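Local structure of putative peroxiredoxin MT2298 (Mycobacterium tuberculosis, 5C04) at residues L92-F95 / G99-S102; T13-D16 / Q20-T23; R117-V122 / R143-A148; L35-L40 / Q103-F108. The protein probably reduces hydrogen peroxide and organic hydroperoxides to water and alcohols as a thiol-specific, mycoredoxin-dependent peroxidase of the peroxiredoxin family. The protein carries 1 engineered substitution. All coordinates share one frame; numbering follows the deposited sequence.

Contact 1 (L92-F95 / G99-S102); sequences LSDF and GAVS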
# COMPACT_ATOMS: atom_id res chain seq x y z
N LEU A 92 7.88 6.81 -6.34
CA LEU A 92 6.58 7.35 -6.76
C LEU A 92 5.46 6.40 -6.49
O LEU A 92 5.63 5.18 -6.61
CB LEU A 92 6.58 7.69 -8.23
CG LEU A 92 7.69 8.61 -8.70
CD1 LEU A 92 7.40 9.00 -10.13
CD2 LEU A 92 7.87 9.83 -7.81
N SER A 93 4.29 6.96 -6.14
CA SER A 93 3.12 6.16 -5.73
C SER A 93 2.10 5.99 -6.84
O SER A 93 1.38 6.94 -7.17
CB SER A 93 2.43 6.83 -4.54
OG SER A 93 3.23 6.74 -3.40
N ASP A 94 2.02 4.78 -7.39
CA ASP A 94 1.02 4.42 -8.39
C ASP A 94 -0.19 3.78 -7.64
O ASP A 94 -0.60 2.66 -7.92
CB ASP A 94 1.66 3.46 -9.42
CG ASP A 94 0.82 3.27 -10.68
OD1 ASP A 94 -0.07 4.11 -10.99
OD2 ASP A 94 1.02 2.24 -11.37
N PHE A 95 -0.72 4.57 -6.71
CA PHE A 95 -1.56 4.06 -5.61
C PHE A 95 -3.07 4.12 -5.84
O PHE A 95 -3.79 3.15 -5.55
CB PHE A 95 -1.23 4.85 -4.35
CG PHE A 95 -2.17 4.60 -3.20
CD1 PHE A 95 -2.06 3.44 -2.44
CD2 PHE A 95 -3.13 5.54 -2.85
CE1 PHE A 95 -2.91 3.20 -1.39
CE2 PHE A 95 -3.99 5.31 -1.81
CZ PHE A 95 -3.87 4.14 -1.08
N GLY A 99 -2.31 1.12 -9.69
CA GLY A 99 -1.60 0.57 -10.82
C GLY A 99 -1.86 1.22 -12.18
O GLY A 99 -1.50 0.62 -13.19
N ALA A 100 -2.42 2.42 -12.22
CA ALA A 100 -2.81 3.02 -13.53
C ALA A 100 -1.61 3.29 -14.42
O ALA A 100 -1.64 3.00 -15.62
CB ALA A 100 -3.60 4.30 -13.32
N VAL A 101 -0.54 3.84 -13.84
CA VAL A 101 0.67 4.13 -14.63
C VAL A 101 1.31 2.83 -15.07
O VAL A 101 1.71 2.67 -16.24
CB VAL A 101 1.64 5.05 -13.89
CG1 VAL A 101 2.89 5.28 -14.73
CG2 VAL A 101 0.94 6.37 -13.59
N SER A 102 1.41 1.87 -14.16
CA SER A 102 1.92 0.55 -14.49
C SER A 102 1.16 -0.08 -15.67
O SER A 102 1.76 -0.65 -16.60
CB SER A 102 1.88 -0.34 -13.24
OG SER A 102 2.65 0.22 -12.19
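Asp94 points its carboxylate into the first turn of helix 100-104, where both oxygens meet backbone N-H groups. CG stands anti to the backbone N (chi1 -167°), which carries the carboxylate across to the helix start. OD1 takes the N-H of Val101 at 2.9 Å on its syn side, the donor lying 23° out of the carboxylate plane. OD2 is gripped twice by Ser102: the backbone N approaches from the syn side, tilted further from the plane, while OG comes in nearly along the C-O axis of OD2 at 2.7 Å. With its hydroxyl beside its own backbone N, Ser102 can direct both donors at this one oxygen. Next to them, CB of Val101 rests 3.5 Å from Asp94 OD1. A backbone hydrogen bond from Gly99 N to Asp94 O (2.9 Å) closes the turn just before the helix, with Gly99, at positive phi, in the N-cap position. Three donors at a helix N-terminus would probably favour a charged carboxylate. The contact thus ties the loop just after strand 91-93 to the start of helix 100-104; Val101 also packs on Leu14 of strand 13-16 and Phe37 of strand 32-37, while Phe95 meets His98 of the second subunit edge-to-face.

Contact 2 (T13-D16 / Q20-T23); sequences TLRD and QLVT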
# COMPACT_ATOMS: atom_id res chain seq x y z
N THR A 13 1.74 11.97 -13.68
CA THR A 13 2.03 12.82 -12.54
C THR A 13 1.72 12.03 -11.28
O THR A 13 0.55 11.66 -11.06
CB THR A 13 1.18 14.10 -12.55
OG1 THR A 13 1.29 14.76 -13.82
CG2 THR A 13 1.62 15.05 -11.43
N LEU A 14 2.74 11.78 -10.46
CA LEU A 14 2.58 10.96 -9.24
C LEU A 14 3.25 11.62 -8.05
O LEU A 14 4.20 12.40 -8.17
CB LEU A 14 3.20 9.56 -9.46
CG LEU A 14 2.58 8.69 -10.55
CD1 LEU A 14 3.41 7.42 -10.77
CD2 LEU A 14 1.12 8.30 -10.29
N ARG A 15 2.78 11.28 -6.86
CA ARG A 15 3.40 11.72 -5.63
C ARG A 15 4.65 10.94 -5.25
O ARG A 15 4.65 9.69 -5.28
CB ARG A 15 2.40 11.57 -4.50
CG ARG A 15 1.07 12.26 -4.71
CD ARG A 15 1.06 13.58 -3.99
NE ARG A 15 -0.19 14.28 -4.25
CZ ARG A 15 -0.33 15.59 -4.22
NH1 ARG A 15 0.72 16.36 -3.93
NH2 ARG A 15 -1.50 16.13 -4.50
N ASP A 16 5.70 11.64 -4.81
CA ASP A 16 6.86 10.98 -4.21
C ASP A 16 6.69 10.78 -2.71
O ASP A 16 5.63 11.12 -2.14
CB ASP A 16 8.19 11.69 -4.59
CG ASP A 16 8.40 13.04 -3.89
OD1 ASP A 16 7.69 13.38 -2.90
OD2 ASP A 16 9.32 13.78 -4.34
N GLN A 20 5.41 15.29 -2.75
CA GLN A 20 5.65 16.25 -3.84
C GLN A 20 5.34 15.62 -5.20
O GLN A 20 5.53 14.40 -5.39
CB GLN A 20 7.11 16.69 -3.82
CG GLN A 20 7.55 17.35 -2.51
CD GLN A 20 6.95 18.73 -2.27
OE1 GLN A 20 6.45 19.39 -3.20
NE2 GLN A 20 6.98 19.17 -1.02
N LEU A 21 4.89 16.43 -6.15
CA LEU A 21 4.45 15.94 -7.44
C LEU A 21 5.61 15.83 -8.41
O LEU A 21 6.34 16.80 -8.61
CB LEU A 21 3.38 16.84 -8.03
CG LEU A 21 2.06 16.86 -7.26
CD1 LEU A 21 1.14 17.90 -7.83
CD2 LEU A 21 1.43 15.47 -7.30
N VAL A 22 5.73 14.67 -9.04
CA VAL A 22 6.75 14.42 -10.05
C VAL A 22 6.05 14.09 -11.35
O VAL A 22 5.19 13.23 -11.39
CB VAL A 22 7.62 13.24 -9.62
CG1 VAL A 22 8.59 12.86 -10.73
CG2 VAL A 22 8.36 13.56 -8.33
N THR A 23 6.41 14.81 -12.43
CA THR A 23 5.83 14.54 -13.75
C THR A 23 6.95 14.06 -14.66
O THR A 23 8.08 14.51 -14.52
CB THR A 23 5.12 15.78 -14.33
OG1 THR A 23 3.94 16.06 -13.57
CG2 THR A 23 4.72 15.60 -15.81
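Leu14 and Val22 form the antiparallel hydrogen-bonded pair at the middle of the beta hairpin made by strands 13-16 and 21-23. Their backbones exchange two bonds, Leu14 N to Val22 O at 3.0 Å and Val22 N to Leu14 O at 2.9 Å. A third, from Asp16 N to Gln20 O, is 2.8 Å long. The non-hydrogen-bonded pairs, Thr13 with Thr23 and Arg15 with Leu21, alternate with it, and CA-H...O contacts run from Thr13 to Val22 O and from Arg15 to Gln20 O.

Side chains add to these. At the turn end, Asp16 OD1 accepts the N-H of Gln20 at 3.0 Å from well above the carboxylate plane; CG of Asp16 sits between its backbone N and carbonyl carbon (chi1 73°), which folds the carboxylate back over the turn, where OD1 also receives Asn18 N. A hydroxyl bond at the other end is less certain: Thr23 adopts two conformers, and in one of them its OG1 lies 3.0 Å from Thr13 OG1.

Van der Waals contact on the face of Arg15 and Leu21 comes from Leu21 CD2, which lies over one face of the Arg15 guanidinium, 3.5 Å from CZ and displaced toward the rim. NH1 of Arg15 is meanwhile bonded to Gln19 O. On the face of Leu14 and Val22, both side chains pack on Leu92 of strand 91-93.

The two faces therefore differ in chemistry: Thr13, Arg15, Leu21 and Thr23 give a mixed surface, partly polar and charged, whereas Leu14 and Val22 turn hydrocarbon toward the body of the protein.

Contact 3 (R117-V122 / R143-A148); sequences RGTFVV and RLWTDA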
# COMPACT_ATOMS: atom_id res chain seq x y z
N ARG A 117 8.37 -6.28 -12.70
CA ARG A 117 9.67 -5.63 -12.71
C ARG A 117 9.94 -5.04 -14.10
O ARG A 117 10.77 -5.54 -14.87
CB ARG A 117 10.78 -6.61 -12.25
CG ARG A 117 10.58 -7.04 -10.81
CD ARG A 117 11.77 -7.81 -10.20
NE ARG A 117 11.30 -8.44 -8.97
CZ ARG A 117 11.07 -7.81 -7.82
NH1 ARG A 117 11.43 -6.56 -7.67
NH2 ARG A 117 10.45 -8.46 -6.83
N GLY A 118 9.20 -3.98 -14.40
CA GLY A 118 9.31 -3.25 -15.66
C GLY A 118 10.36 -2.17 -15.54
O GLY A 118 10.46 -1.48 -14.52
N THR A 119 11.17 -2.00 -16.58
CA THR A 119 12.16 -0.94 -16.57
C THR A 119 12.17 -0.26 -17.94
O THR A 119 12.13 -0.95 -18.95
CB THR A 119 13.60 -1.45 -16.34
OG1 THR A 119 13.60 -2.56 -15.44
CG2 THR A 119 14.51 -0.31 -15.86
N PHE A 120 12.25 1.05 -17.93
CA PHE A 120 12.31 1.83 -19.16
C PHE A 120 13.34 2.91 -19.03
O PHE A 120 13.60 3.43 -17.96
CB PHE A 120 10.95 2.47 -19.44
CG PHE A 120 9.86 1.48 -19.58
CD1 PHE A 120 9.14 1.09 -18.45
CD2 PHE A 120 9.51 0.95 -20.80
CE1 PHE A 120 8.14 0.16 -18.55
CE2 PHE A 120 8.50 0.02 -20.92
CZ PHE A 120 7.80 -0.37 -19.78
N VAL A 121 13.97 3.24 -20.16
CA VAL A 121 14.72 4.47 -20.25
C VAL A 121 14.02 5.35 -21.28
O VAL A 121 13.72 4.88 -22.40
CB VAL A 121 16.18 4.23 -20.64
CG1 VAL A 121 16.86 5.58 -20.89
CG2 VAL A 121 16.90 3.42 -19.57
N VAL A 122 13.73 6.58 -20.87
CA VAL A 122 13.04 7.57 -21.68
C VAL A 122 14.06 8.61 -22.07
O VAL A 122 14.75 9.17 -21.21
CB VAL A 122 11.88 8.25 -20.90
CG1 VAL A 122 11.12 9.22 -21.80
CG2 VAL A 122 10.93 7.22 -20.33
N ARG A 143 23.29 -3.80 -15.17
CA ARG A 143 24.24 -3.43 -16.23
C ARG A 143 23.55 -2.93 -17.51
O ARG A 143 24.05 -2.07 -18.22
CB ARG A 143 25.13 -4.62 -16.61
CG ARG A 143 25.90 -5.28 -15.48
CD ARG A 143 26.73 -6.43 -16.07
NE ARG A 143 25.87 -7.37 -16.80
CZ ARG A 143 26.24 -8.14 -17.82
NH1 ARG A 143 27.49 -8.14 -18.28
NH2 ARG A 143 25.33 -8.94 -18.39
N LEU A 144 22.38 -3.49 -17.80
CA LEU A 144 21.62 -3.10 -18.96
C LEU A 144 21.13 -1.65 -18.82
O LEU A 144 21.02 -0.89 -19.78
CB LEU A 144 20.46 -4.07 -19.19
CG LEU A 144 20.79 -5.58 -19.19
CD1 LEU A 144 19.51 -6.40 -19.32
CD2 LEU A 144 21.78 -5.97 -20.27
N TRP A 145 20.80 -1.27 -17.59
CA TRP A 145 20.31 0.06 -17.33
C TRP A 145 21.38 1.11 -17.51
O TRP A 145 21.16 2.09 -18.18
CB TRP A 145 19.81 0.17 -15.87
CG TRP A 145 18.80 -0.86 -15.42
CD1 TRP A 145 18.17 -1.85 -16.16
CD2 TRP A 145 18.25 -0.96 -14.10
NE1 TRP A 145 17.32 -2.57 -15.36
CE2 TRP A 145 17.33 -2.03 -14.10
CE3 TRP A 145 18.46 -0.25 -12.91
CZ2 TRP A 145 16.59 -2.38 -12.96
CZ3 TRP A 145 17.74 -0.60 -11.80
CH2 TRP A 145 16.84 -1.67 -11.82
N THR A 146 22.53 0.89 -16.89
CA THR A 146 23.64 1.82 -17.07
C THR A 146 24.06 1.88 -18.55
O THR A 146 24.35 2.95 -19.05
CB THR A 146 24.85 1.46 -16.21
OG1 THR A 146 25.25 0.12 -16.44
CG2 THR A 146 24.54 1.60 -14.74
N ASP A 147 24.09 0.74 -19.24
CA ASP A 147 24.44 0.75 -20.66
C ASP A 147 23.47 1.58 -21.49
O ASP A 147 23.87 2.32 -22.38
CB ASP A 147 24.47 -0.68 -21.20
CG ASP A 147 24.73 -0.72 -22.68
OD1 ASP A 147 25.89 -0.43 -23.06
OD2 ASP A 147 23.78 -0.96 -23.47
N ALA A 148 22.18 1.45 -21.20
CA ALA A 148 21.15 2.16 -21.93
C ALA A 148 21.28 3.68 -21.75
O ALA A 148 21.15 4.45 -22.69
CB ALA A 148 19.77 1.69 -21.46
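The indole of Trp145 receives the methyl of Thr119 over one face. CG2 stands 3.6 Å above the ring plane, displaced toward the rim, and makes a CH-pi contact with the five-membered ring, 3.8 Å from its centroid and 19° off the normal. NE1 and CE2 are the ring atoms nearest to this methyl. NE1 is hydrogen-bonded to Glu132 OE2. The two side chains cross at about a right angle. Trp145 CG is anti to the carbonyl carbon (chi1 -53°), and this swings the indole from its helix toward the strand.

One helical turn further on, Ala148 presents CB to CG2 of Val121 at 3.8 Å. Thr119 and Val121 thus use the same face of strand 114-122, while Trp145 and Ala148 lie on the strand-facing side of helix 143-150. Leu34 and Val36 of strand 32-37 also touch the indole, and Phe130 of strand 128-134 packs against both Val121 and Ala148.

No hydrogen bond joins the two segments directly. Their interface is one of hydrocarbon and pi surface, with a polar link through Glu132, whose OE2 is shared by Thr119 OG1 and Trp145 NE1; one carboxylate oxygen thereby satisfies polar atoms of both elements within a buried setting.

Contact 4 (L35-L40 / Q103-F108); sequences LVFHPL and QAYGVF. Engineered in segment 35-40: His38 (natural residue Phe).
Phe37, on a strand of the thioredoxin-fold sheet, reaches across to the residues that follow helix 100-104 and meets Tyr105 and Val107. Its CB points toward segment 103-108, and with CG anti to the carbonyl carbon (chi1 -70°) the ring extends toward Tyr105 and Val107. From there CG lies 3.9 Å from Val107 CG2, and CD1 and CD2 stay close to the same methyl, which makes a CH-pi contact over one face, 4.0 Å from the ring centroid and 14° off the normal. CD2 also touches Ser102 OG. Farther out the partner changes: CE1 approaches CG of Tyr105 over a face of the tyrosine ring, and CZ at the tip comes to 3.8 Å from Tyr105 CD1. The two rings meet obliquely, their planes at 47° and their centroids 5.4 Å apart.

The helix ends in a Schellman motif at Gly106, whose positive phi turns the chain so that Tyr105 and Val107 both face the strand. Phe120 of strand 114-122 packs on these same two residues from the neighbouring strand. On the other side of the strand, the engineered His38, phenylalanine in the natural protein, touches Cys46, the probable peroxidatic cysteine, and Leu50 of helix 44-55. Tyr105 OH is hydrogen-bonded to Pro10 O, and Leu35 CD1 packs obliquely against this outer part of the ring, 3.6 Å from Tyr105 CE2.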
# COMPACT_ATOMS: atom_id res chain seq x y z
N LEU A 35 13.04 4.61 -15.49
CA LEU A 35 11.81 4.24 -14.73
C LEU A 35 11.95 2.82 -14.24
O LEU A 35 12.03 1.88 -15.04
CB LEU A 35 10.58 4.31 -15.63
CG LEU A 35 10.30 5.66 -16.30
CD1 LEU A 35 9.07 5.59 -17.16
CD2 LEU A 35 10.18 6.77 -15.27
N VAL A 36 11.99 2.67 -12.90
CA VAL A 36 12.13 1.35 -12.27
C VAL A 36 10.80 0.99 -11.58
O VAL A 36 10.55 1.35 -10.41
CB VAL A 36 13.32 1.29 -11.28
CG1 VAL A 36 13.47 -0.12 -10.71
CG2 VAL A 36 14.62 1.77 -11.97
N PHE A 37 9.95 0.31 -12.31
CA PHE A 37 8.71 -0.26 -11.71
C PHE A 37 9.09 -1.44 -10.85
O PHE A 37 9.96 -2.23 -11.22
CB PHE A 37 7.73 -0.70 -12.80
CG PHE A 37 7.10 0.44 -13.56
CD1 PHE A 37 7.71 0.97 -14.69
CD2 PHE A 37 5.88 0.95 -13.17
CE1 PHE A 37 7.12 2.01 -15.41
CE2 PHE A 37 5.27 1.98 -13.88
CZ PHE A 37 5.90 2.51 -14.99
N HIS A 38 8.43 -1.60 -9.70
CA HIS A 38 8.71 -2.76 -8.87
C HIS A 38 7.49 -3.12 -8.03
O HIS A 38 6.64 -2.26 -7.77
CB HIS A 38 9.95 -2.57 -8.01
CG HIS A 38 9.78 -1.55 -6.96
ND1 HIS A 38 9.44 -1.90 -5.67
CD2 HIS A 38 9.80 -0.20 -7.00
CE1 HIS A 38 9.31 -0.81 -4.95
NE2 HIS A 38 9.52 0.23 -5.72
N PRO A 39 7.39 -4.40 -7.63
CA PRO A 39 6.25 -4.87 -6.85
C PRO A 39 5.89 -4.14 -5.54
O PRO A 39 4.81 -3.55 -5.46
CB PRO A 39 6.61 -6.33 -6.59
CG PRO A 39 7.33 -6.75 -7.81
CD PRO A 39 8.11 -5.52 -8.25
N LEU A 40 6.74 -4.20 -4.52
CA LEU A 40 6.30 -3.79 -3.19
C LEU A 40 7.44 -3.39 -2.27
O LEU A 40 8.41 -4.15 -2.09
CB LEU A 40 5.55 -4.92 -2.49
CG LEU A 40 4.11 -5.26 -2.93
CD1 LEU A 40 3.62 -6.49 -2.16
CD2 LEU A 40 3.19 -4.07 -2.75
N GLN A 103 -0.17 0.05 -15.66
CA GLN A 103 -1.01 -0.42 -16.76
C GLN A 103 -0.72 0.31 -18.06
O GLN A 103 -0.67 -0.32 -19.10
CB GLN A 103 -2.49 -0.26 -16.41
CG GLN A 103 -2.98 -1.22 -15.36
CD GLN A 103 -4.44 -0.97 -15.03
OE1 GLN A 103 -4.86 0.18 -14.92
NE2 GLN A 103 -5.21 -2.03 -14.89
N ALA A 104 -0.56 1.63 -17.99
CA ALA A 104 -0.23 2.44 -19.20
C ALA A 104 1.06 2.01 -19.84
O ALA A 104 1.22 2.16 -21.07
CB ALA A 104 -0.13 3.92 -18.84
N TYR A 105 2.02 1.54 -19.04
CA TYR A 105 3.30 1.07 -19.56
C TYR A 105 3.27 -0.42 -19.91
O TYR A 105 4.26 -0.93 -20.44
CB TYR A 105 4.46 1.41 -18.59
CG TYR A 105 4.93 2.84 -18.70
CD1 TYR A 105 4.21 3.90 -18.15
CD2 TYR A 105 6.11 3.15 -19.41
CE1 TYR A 105 4.64 5.23 -18.28
CE2 TYR A 105 6.55 4.45 -19.53
CZ TYR A 105 5.80 5.50 -18.99
OH TYR A 105 6.20 6.81 -19.10
N GLY A 106 2.16 -1.10 -19.62
CA GLY A 106 1.99 -2.51 -19.93
C GLY A 106 2.72 -3.45 -19.01
O GLY A 106 3.00 -4.59 -19.36
N VAL A 107 3.00 -3.01 -17.78
CA VAL A 107 3.78 -3.83 -16.86
C VAL A 107 3.06 -4.11 -15.54
O VAL A 107 3.72 -4.44 -14.55
CB VAL A 107 5.17 -3.22 -16.59
CG1 VAL A 107 5.97 -3.14 -17.88
CG2 VAL A 107 5.05 -1.84 -15.96
N PHE A 108 1.74 -4.01 -15.54
CA PHE A 108 0.97 -4.30 -14.33
C PHE A 108 0.63 -5.78 -14.30
O PHE A 108 0.27 -6.38 -15.35
CB PHE A 108 -0.29 -3.44 -14.30
CG PHE A 108 -1.08 -3.52 -13.01
CD1 PHE A 108 -0.54 -3.08 -11.81
CD2 PHE A 108 -2.38 -4.00 -13.03
CE1 PHE A 108 -1.32 -3.12 -10.64
CE2 PHE A 108 -3.15 -4.05 -11.86
CZ PHE A 108 -2.60 -3.64 -10.68

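From the N terminus, contact 2 closes first, as a short hairpin at the edge of the sheet. The chain then enters strand 32-37, which opens contact 4; that loop closes only at the end of helix 100-104 and the residues after it, and encloses the short turn of contact 1. Contact 3 follows in series, joining strand 114-122 to the C-terminal helix 143-150. No loops cross. Contact 1 touches contact 2 because strands 91-93 and 13-16 are neighbours, and it continues into contact 4 through helix 100-104 and a probable bond from Val107 N to Ser102 O. Contacts 3 and 4 meet along adjacent strands 114-122 and 32-37, so all four contacts reach one sheet.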